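Local coordinates for benzoylformate Decarboxylase (Polynucleobacter necessarius, PDB 4K9Q), which probably decarboxylates benzoylformate using thiamine diphosphate held with a magnesium ion, at residues Y127-A130 against D134-G137. Sequence-based numbering, arbitrary orientation.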
loop_
_atom_site.group_PDB
_atom_site.type_symbol
_atom_site.label_atom_id
_atom_site.label_comp_id
_atom_site.label_asym_id
_atom_site.label_seq_id
_atom_site.Cartn_x
_atom_site.Cartn_y
_atom_site.Cartn_z
ATOM N N TYR A 127 6.589 -10.733 -1.054
ATOM C CA TYR A 127 5.760 -11.892 -0.723
ATOM C C TYR A 127 6.176 -12.572 0.569
ATOM O O TYR A 127 7.361 -12.644 0.892
ATOM C CB TYR A 127 5.881 -12.901 -1.864
ATOM C CG TYR A 127 4.803 -13.949 -1.966
ATOM C CD1 TYR A 127 3.488 -13.598 -2.252
ATOM C CD2 TYR A 127 5.113 -15.297 -1.851
ATOM C CE1 TYR A 127 2.503 -14.568 -2.384
ATOM C CE2 TYR A 127 4.139 -16.270 -1.980
ATOM C CZ TYR A 127 2.837 -15.901 -2.245
ATOM O OH TYR A 127 1.868 -16.873 -2.375
ATOM N N GLU A 128 5.193 -13.108 1.281
ATOM C CA GLU A 128 5.439 -13.971 2.436
ATOM C C GLU A 128 4.695 -15.283 2.179
ATOM O O GLU A 128 3.466 -15.304 2.217
ATOM C CB GLU A 128 4.923 -13.291 3.704
ATOM C CG GLU A 128 5.267 -13.986 5.024
ATOM C CD GLU A 128 5.037 -13.073 6.233
ATOM O OE1 GLU A 128 5.988 -12.369 6.637
ATOM O OE2 GLU A 128 3.909 -13.049 6.779
ATOM N N PRO A 129 5.429 -16.378 1.886
ATOM C CA PRO A 129 4.757 -17.619 1.454
ATOM C C PRO A 129 3.637 -18.074 2.398
ATOM O O PRO A 129 3.745 -17.946 3.623
ATOM C CB PRO A 129 5.903 -18.643 1.436
ATOM C CG PRO A 129 7.103 -17.807 1.086
ATOM C CD PRO A 129 6.896 -16.520 1.867
ATOM N N ALA A 130 2.567 -18.610 1.815
ATOM C CA ALA A 130 1.373 -18.974 2.569
ATOM C C ALA A 130 1.547 -20.265 3.376
ATOM O O ALA A 130 0.724 -20.571 4.225
ATOM C CB ALA A 130 0.161 -19.096 1.627
ATOM N N ASP A 134 5.443 -23.881 0.175
ATOM C CA ASP A 134 5.561 -22.943 -0.933
ATOM C C ASP A 134 6.895 -22.212 -1.002
ATOM O O ASP A 134 7.128 -21.444 -1.944
ATOM C CB ASP A 134 4.448 -21.901 -0.862
ATOM C CG ASP A 134 3.064 -22.520 -0.984
ATOM O OD1 ASP A 134 2.906 -23.505 -1.740
ATOM O OD2 ASP A 134 2.138 -22.023 -0.315
ATOM N N VAL A 135 7.777 -22.437 -0.025
ATOM C CA VAL A 135 9.016 -21.658 0.020
ATOM C C VAL A 135 9.918 -21.856 -1.213
ATOM O O VAL A 135 10.358 -20.872 -1.817
ATOM C CB VAL A 135 9.784 -21.836 1.366
ATOM C CG1 VAL A 135 11.185 -21.204 1.283
ATOM C CG2 VAL A 135 8.967 -21.254 2.522
ATOM N N PRO A 136 10.200 -23.117 -1.594
ATOM C CA PRO A 136 11.020 -23.311 -2.796
ATOM C C PRO A 136 10.387 -22.667 -4.024
ATOM O O PRO A 136 11.081 -21.965 -4.765
ATOM C CB PRO A 136 11.083 -24.836 -2.947
ATOM C CG PRO A 136 10.844 -25.361 -1.553
ATOM C CD PRO A 136 9.871 -24.396 -0.934
ATOM N N GLY A 137 9.088 -22.878 -4.226
ATOM C CA GLY A 137 8.407 -22.252 -5.347
ATOM C C GLY A 137 8.450 -20.734 -5.312
ATOM O O GLY A 137 8.488 -20.094 -6.363
HETATM O O HOH W 1 2.415 -19.094 -1.001
#
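The CB–CG side of the Pro129 ring meets one methyl of Val135, the side chains crossing at a slant, with CB and CG of the proline each 4.2 Å from the valine CG2. That methyl lies beside the valine's backbone N because CG1 takes the position anti to it (chi1 170°). Pro129 CB also comes within 4.2 Å of Asp134 CB, and this apolar side is the close-packed part, with Leu158 of strand 154-159 also touching the proline and Val4 and Thr8 of helix 4-15 against the valine. The two segments are the ends of a strand-to-helix connection in the N-terminal thiamine diphosphate-binding domain: the chain leaves strand 126-127, outermost in this chain's parallel sheet, turns, and enters helix 135-147. Toward the tyrosine hydroxyl the fit is looser and a water fills in. It lies 2.7 Å from Tyr127 OH, accepts the N-H of Ala130 (2.9 Å to N) and donates to Asp134 OD2 (3.0 Å), linking all three. OD2 also comes 4.0 Å from Ala130 CB, while OD1 forms a salt bridge with Arg131. A second subunit packs over this side, its Leu104 on Ala130, its Leu105 on Tyr127 and its Arg101 on Asp134.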